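Local atomic coordinates of periplasmic oligopeptide-binding protein (Burkholderia pseudomallei, PDB entry 3ZS6), a protein that probably binds oligopeptides in the periplasm and hands them to an ABC transport system for uptake into the cell. Residues A[317-320]-A[321-325]. Sequence-based numbering, arbitrary orientation.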
ATOM      1  N   PRO A 317      16.057   2.764  11.049  1.00 20.88           N
ATOM      2  CA  PRO A 317      15.282   3.868  10.484  1.00 28.65           C
ATOM      3  C   PRO A 317      16.099   5.153  10.473  1.00 32.32           C
ATOM      4  O   PRO A 317      17.233   5.185  10.961  1.00 30.69           O
ATOM      5  CB  PRO A 317      14.095   3.997  11.446  1.00 23.16           C
ATOM      6  CG  PRO A 317      14.584   3.417  12.729  1.00 28.83           C
ATOM      7  CD  PRO A 317      15.532   2.317  12.349  1.00 23.95           C
ATOM      8  N   PHE A 318      15.520   6.196   9.893  1.00 28.34           N
ATOM      9  CA  PHE A 318      16.133   7.510   9.865  1.00 28.15           C
ATOM     10  C   PHE A 318      15.671   8.317  11.080  1.00 26.00           C
ATOM     11  O   PHE A 318      14.473   8.501  11.300  1.00 24.47           O
ATOM     12  CB  PHE A 318      15.762   8.220   8.562  1.00 25.90           C
ATOM     13  CG  PHE A 318      16.111   9.680   8.536  1.00 20.16           C
ATOM     14  CD1 PHE A 318      17.407  10.095   8.268  1.00 27.86           C
ATOM     15  CD2 PHE A 318      15.137  10.636   8.763  1.00 15.65           C
ATOM     16  CE1 PHE A 318      17.726  11.443   8.224  1.00 30.85           C
ATOM     17  CE2 PHE A 318      15.439  11.982   8.726  1.00 20.05           C
ATOM     18  CZ  PHE A 318      16.741  12.391   8.456  1.00 32.70           C
ATOM     19  N   THR A 319      16.626   8.779  11.876  1.00 21.97           N
ATOM     20  CA  THR A 319      16.318   9.615  13.028  1.00 27.28           C
ATOM     21  C   THR A 319      17.165  10.875  12.976  1.00 29.43           C
ATOM     22  O   THR A 319      18.364  10.834  13.240  1.00 31.37           O
ATOM     23  CB  THR A 319      16.577   8.889  14.361  1.00 30.25           C
ATOM     24  OG1 THR A 319      15.764   7.712  14.437  1.00 31.61           O
ATOM     25  CG2 THR A 319      16.233   9.795  15.530  1.00 32.08           C
ATOM     26  N   PRO A 320      16.536  12.004  12.632  1.00 29.29           N
ATOM     27  CA  PRO A 320      17.242  13.281  12.513  1.00 28.36           C
ATOM     28  C   PRO A 320      17.729  13.820  13.845  1.00 32.77           C
ATOM     29  O   PRO A 320      17.156  13.561  14.914  1.00 25.79           O
ATOM     30  CB  PRO A 320      16.170  14.215  11.956  1.00 24.69           C
ATOM     31  CG  PRO A 320      14.899  13.650  12.502  1.00 20.37           C
ATOM     32  CD  PRO A 320      15.088  12.162  12.421  1.00 23.99           C
ATOM     33  N   ASP A 321      18.805  14.587  13.741  1.00 36.34           N
ATOM     34  CA  ASP A 321      19.412  15.311  14.843  1.00 39.14           C
ATOM     35  C   ASP A 321      18.383  15.943  15.776  1.00 33.25           C
ATOM     36  O   ASP A 321      18.438  15.767  16.990  1.00 33.24           O
ATOM     37  CB  ASP A 321      20.295  16.413  14.249  1.00 37.98           C
ATOM     38  CG  ASP A 321      21.248  16.991  15.247  1.00 50.47           C
ATOM     39  OD1 ASP A 321      21.038  16.779  16.460  1.00 60.89           O
ATOM     40  OD2 ASP A 321      22.208  17.663  14.821  1.00 56.16           O
ATOM     41  N   TRP A 322      17.446  16.684  15.193  1.00 31.73           N
ATOM     42  CA  TRP A 322      16.514  17.503  15.960  1.00 28.78           C
ATOM     43  C   TRP A 322      15.440  16.709  16.712  1.00 30.29           C
ATOM     44  O   TRP A 322      14.706  17.271  17.528  1.00 27.88           O
ATOM     45  CB  TRP A 322      15.871  18.560  15.051  1.00 29.63           C
ATOM     46  CG  TRP A 322      15.294  18.005  13.773  1.00 27.23           C
ATOM     47  CD1 TRP A 322      15.894  17.977  12.548  1.00 26.81           C
ATOM     48  CD2 TRP A 322      14.003  17.404  13.600  1.00 22.23           C
ATOM     49  NE1 TRP A 322      15.061  17.393  11.623  1.00 28.31           N
ATOM     50  CE2 TRP A 322      13.893  17.035  12.243  1.00 27.35           C
ATOM     51  CE3 TRP A 322      12.935  17.136  14.463  1.00 20.25           C
ATOM     52  CZ2 TRP A 322      12.755  16.420  11.726  1.00 23.80           C
ATOM     53  CZ3 TRP A 322      11.804  16.527  13.948  1.00 23.34           C
ATOM     54  CH2 TRP A 322      11.723  16.174  12.592  1.00 25.40           C
ATOM     55  N   ALA A 323      15.350  15.409  16.451  1.00 28.67           N
ATOM     56  CA  ALA A 323      14.374  14.573  17.145  1.00 31.86           C
ATOM     57  C   ALA A 323      14.590  14.612  18.660  1.00 37.23           C
ATOM     58  O   ALA A 323      13.669  14.361  19.438  1.00 28.65           O
ATOM     59  CB  ALA A 323      14.438  13.142  16.638  1.00 30.52           C
ATOM     60  N   SER A 324      15.810  14.934  19.078  1.00 37.04           N
ATOM     61  CA  SER A 324      16.131  14.949  20.500  1.00 39.01           C
ATOM     62  C   SER A 324      16.352  16.364  21.031  1.00 42.87           C
ATOM     63  O   SER A 324      16.879  16.548  22.127  1.00 47.33           O
ATOM     64  CB  SER A 324      17.355  14.074  20.780  1.00 40.15           C
ATOM     65  OG  SER A 324      18.458  14.489  19.995  1.00 43.57           O
ATOM     66  N   TRP A 325      15.941  17.361  20.254  1.00 37.49           N
ATOM     67  CA  TRP A 325      16.059  18.752  20.671  1.00 36.96           C
ATOM     68  C   TRP A 325      14.860  19.215  21.497  1.00 39.94           C
ATOM     69  O   TRP A 325      13.736  18.783  21.265  1.00 36.64           O
ATOM     70  CB  TRP A 325      16.195  19.672  19.458  1.00 34.62           C
ATOM     71  CG  TRP A 325      17.449  19.482  18.650  1.00 31.30           C
ATOM     72  CD1 TRP A 325      18.483  18.629  18.914  1.00 30.07           C
ATOM     73  CD2 TRP A 325      17.790  20.165  17.440  1.00 25.53           C
ATOM     74  NE1 TRP A 325      19.450  18.742  17.941  1.00 27.82           N
ATOM     75  CE2 TRP A 325      19.047  19.678  17.024  1.00 30.46           C
ATOM     76  CE3 TRP A 325      17.156  21.144  16.669  1.00 25.84           C
ATOM     77  CZ2 TRP A 325      19.684  20.138  15.869  1.00 36.17           C
ATOM     78  CZ3 TRP A 325      17.789  21.599  15.517  1.00 25.36           C
ATOM     79  CH2 TRP A 325      19.038  21.095  15.131  1.00 31.65           C
TER
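One face of the Trp322 indole is laid against the ring of Pro320. Pro320 CB stands 3.7 Å from the centroid of the five-membered ring of Trp322, 25° off the normal, a CH-pi contact; Pro320 CG lies farther along the same face, 3.5 Å from Trp322 CE2 near the fusion of the two rings. Proline suits this place because its rigid, closed ring presents CB and CG together to the indole face. Trp322 holds CG between its own backbone N and carbonyl carbon (chi1 50°), which folds the indole back over the residue two before it. The Trp325 ring has the backbone of the turn on one face, with Trp322 CA 3.3 Å above its plane. Trp325 NE1 donates to Asp321 OD1, tilted out of the indole plane, over 2.9 Å; the aspartate supplies the acceptor, and the bent bond (131°) reaches it from above the carboxylate plane.

The backbone turns tightly here: Ala323 N donates a hydrogen bond to Pro320 O at 3.0 Å, starting the short 3-10 segment 321-323. The small methyl of Ala323 points back at the preceding residues and fits there, its CB 4.0 Å from Thr319 CG2 and also near Pro320 CG.

The broad indole of buried Trp322 also reaches Tyr467, whose OH accepts its NE1 hydrogen bond, while Tyr304 meets its ring at a steep angle. In the loop between strand 301-302 and helix 327-340, the turn packs its indoles against Met284 of helix 276-285 and Arg330 of helix 327-340, while Phe318 rests on helix 449-464.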